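Local coordinates for probable transcriptional regulator, ArsR family protein (Rhodococcus sp. RHA1, PDB 3F6O) that probably acts as a DNA-binding transcriptional regulator of the ArsR family, built on a winged helix-turn-helix fold, at residues Ser47-Lys50 and His51-Phe54. Sequence-based numbering, arbitrary orientation.
Sequences SFMK and HIHF
Phe48 and Ile52 sit one turn apart on helix 45-57, which by its place after helix 34-38 and before the two-stranded wing is probably the recognition helix of this winged helix-turn-helix domain. The Phe48 ring swings toward the following turn because CG stands anti to the backbone N (chi1 -173°), and its CE2 corner comes 3.6 Å from Ile52 CG1. Ile52 CD1 lies beside the same corner and CZ, so the γ-branch and its terminal methyl both bear on the ring. Val34, Leu37 and Ala38 of helix 34-38 and Thr19 and Val23 of helix 18-28 pack round this buried phenyl group, which thereby ties the helix to both neighbours. Without the ring, as with an alanine here, Ile52 CG1 and CD1 would probably lose their aromatic partner and a gap would open toward helices 18-28 and 34-38.

His51 leaves the helix with CG beside its own backbone N (chi1 -65°), which carries CD2 to 3.5 Å from Ser47 O, while ND1 makes a weak hydrogen bond to Arg20; the Arg20 side chain also forms a cation-pi contact with Phe54.

The backbone keeps regular i to i+4 bonds beneath these side chains. Ile52 N donates to Phe48 O, Phe54 N to Lys50 O, and His53 N to Met49 O at 2.9 Å.

Met49, bent at both chi2 and chi3, curls its methyl back over the next turn. There CE reaches 3.7 Å from His53 NE2 and also touches Ile52 CG2, bridging an imidazole and a methyl branch. Nearer the backbone, Met49 CB lies 4.0 Å from His53 CE1, so both ends of the methionine side chain meet the same imidazole.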
ATOM      1  N   SER A  47      17.326 -14.411  -1.068  1.00 21.98           N
ATOM      2  CA  SER A  47      16.012 -13.990  -0.579  1.00 21.51           C
ATOM      3  C   SER A  47      15.948 -12.474  -0.384  1.00 20.15           C
ATOM      4  O   SER A  47      14.933 -11.847  -0.688  1.00 19.18           O
ATOM      5  CB  SER A  47      15.641 -14.693   0.722  1.00 22.50           C
ATOM      6  OG  SER A  47      15.615 -16.101   0.517  1.00 26.02           O
ATOM      7  N   PHE A  48      17.044 -11.898   0.096  1.00 18.70           N
ATOM      8  CA  PHE A  48      17.109 -10.440   0.259  1.00 17.97           C
ATOM      9  C   PHE A  48      17.105  -9.723  -1.084  1.00 17.45           C
ATOM     10  O   PHE A  48      16.431  -8.708  -1.247  1.00 16.22           O
ATOM     11  CB  PHE A  48      18.311 -10.005   1.086  1.00 17.26           C
ATOM     12  CG  PHE A  48      18.303  -8.513   1.420  1.00 17.06           C
ATOM     13  CD1 PHE A  48      17.369  -7.982   2.319  1.00 15.67           C
ATOM     14  CD2 PHE A  48      19.213  -7.659   0.821  1.00 17.18           C
ATOM     15  CE1 PHE A  48      17.360  -6.580   2.633  1.00 16.07           C
ATOM     16  CE2 PHE A  48      19.215  -6.272   1.118  1.00 16.44           C
ATOM     17  CZ  PHE A  48      18.288  -5.748   2.037  1.00 16.49           C
ATOM     18  N   MET A  49      17.844 -10.272  -2.041  1.00 17.19           N
ATOM     19  CA  MET A  49      17.868  -9.736  -3.396  1.00 17.41           C
ATOM     20  C   MET A  49      16.489  -9.688  -4.058  1.00 16.60           C
ATOM     21  O   MET A  49      16.219  -8.806  -4.853  1.00 16.57           O
ATOM     22  CB  MET A  49      18.904 -10.470  -4.261  1.00 17.58           C
ATOM     23  CG  MET A  49      20.388 -10.149  -3.913  1.00 21.02           C
ATOM     24  SD  MET A  49      20.795  -8.390  -3.797  1.00 24.41           S
ATOM     25  CE  MET A  49      20.237  -7.788  -5.377  1.00 23.93           C
ATOM     26  N   LYS A  50      15.616 -10.627  -3.715  1.00 17.17           N
ATOM     27  CA  LYS A  50      14.224 -10.589  -4.195  1.00 17.69           C
ATOM     28  C   LYS A  50      13.514  -9.310  -3.740  1.00 17.05           C
ATOM     29  O   LYS A  50      12.788  -8.684  -4.509  1.00 15.63           O
ATOM     30  CB  LYS A  50      13.464 -11.828  -3.717  1.00 18.01           C
ATOM     31  CG  LYS A  50      13.476 -12.941  -4.726  1.00 24.07           C
ATOM     32  CD  LYS A  50      13.644 -14.288  -4.074  1.00 31.99           C
ATOM     33  CE  LYS A  50      12.375 -14.849  -3.514  1.00 34.73           C
ATOM     34  NZ  LYS A  50      12.619 -16.319  -3.286  1.00 36.86           N
ATOM     35  N   HIS A  51      13.769  -8.906  -2.509  1.00 16.03           N
ATOM     36  CA  HIS A  51      13.207  -7.640  -2.000  1.00 16.79           C
ATOM     37  C   HIS A  51      13.808  -6.403  -2.671  1.00 16.37           C
ATOM     38  O   HIS A  51      13.096  -5.486  -3.070  1.00 15.55           O
ATOM     39  CB  HIS A  51      13.354  -7.561  -0.483  1.00 16.64           C
ATOM     40  CG  HIS A  51      12.565  -8.602   0.237  1.00 18.54           C
ATOM     41  ND1 HIS A  51      11.211  -8.748   0.053  1.00 18.83           N
ATOM     42  CD2 HIS A  51      12.931  -9.558   1.123  1.00 20.05           C
ATOM     43  CE1 HIS A  51      10.769  -9.746   0.802  1.00 20.94           C
ATOM     44  NE2 HIS A  51      11.795 -10.253   1.465  1.00 22.99           N
ATOM     45  N   ILE A  52      15.121  -6.380  -2.792  1.00 15.91           N
ATOM     46  CA  ILE A  52      15.783  -5.291  -3.493  1.00 15.43           C
ATOM     47  C   ILE A  52      15.237  -5.154  -4.948  1.00 15.10           C
ATOM     48  O   ILE A  52      14.889  -4.063  -5.417  1.00 14.45           O
ATOM     49  CB  ILE A  52      17.317  -5.525  -3.492  1.00 15.84           C
ATOM     50  CG1 ILE A  52      17.872  -5.395  -2.056  1.00 15.57           C
ATOM     51  CG2 ILE A  52      18.030  -4.549  -4.448  1.00 15.41           C
ATOM     52  CD1 ILE A  52      17.709  -3.989  -1.419  1.00 18.10           C
ATOM     53  N   HIS A  53      15.163  -6.281  -5.650  1.00 15.99           N
ATOM     54  CA  HIS A  53      14.684  -6.277  -7.032  1.00 17.09           C
ATOM     55  C   HIS A  53      13.235  -5.804  -7.133  1.00 16.36           C
ATOM     56  O   HIS A  53      12.867  -5.065  -8.045  1.00 15.73           O
ATOM     57  CB  HIS A  53      14.839  -7.671  -7.652  1.00 17.69           C
ATOM     58  CG  HIS A  53      16.262  -8.021  -7.954  1.00 21.11           C
ATOM     59  ND1 HIS A  53      16.801  -9.259  -7.674  1.00 24.65           N
ATOM     60  CD2 HIS A  53      17.269  -7.283  -8.487  1.00 25.28           C
ATOM     61  CE1 HIS A  53      18.076  -9.278  -8.028  1.00 23.50           C
ATOM     62  NE2 HIS A  53      18.385  -8.093  -8.524  1.00 24.96           N
ATOM     63  N   PHE A  54      12.416  -6.234  -6.182  1.00 16.57           N
ATOM     64  CA  PHE A  54      11.012  -5.838  -6.179  1.00 16.44           C
ATOM     65  C   PHE A  54      10.917  -4.328  -5.968  1.00 16.04           C
ATOM     66  O   PHE A  54      10.148  -3.646  -6.657  1.00 15.83           O
ATOM     67  CB  PHE A  54      10.211  -6.621  -5.124  1.00 17.37           C
ATOM     68  CG  PHE A  54       8.726  -6.530  -5.335  1.00 18.86           C
ATOM     69  CD1 PHE A  54       8.027  -7.583  -5.900  1.00 23.04           C
ATOM     70  CD2 PHE A  54       8.033  -5.359  -5.044  1.00 20.62           C
ATOM     71  CE1 PHE A  54       6.650  -7.472  -6.121  1.00 25.47           C
ATOM     72  CE2 PHE A  54       6.659  -5.249  -5.275  1.00 21.80           C
ATOM     73  CZ  PHE A  54       5.986  -6.282  -5.816  1.00 23.31           C
TER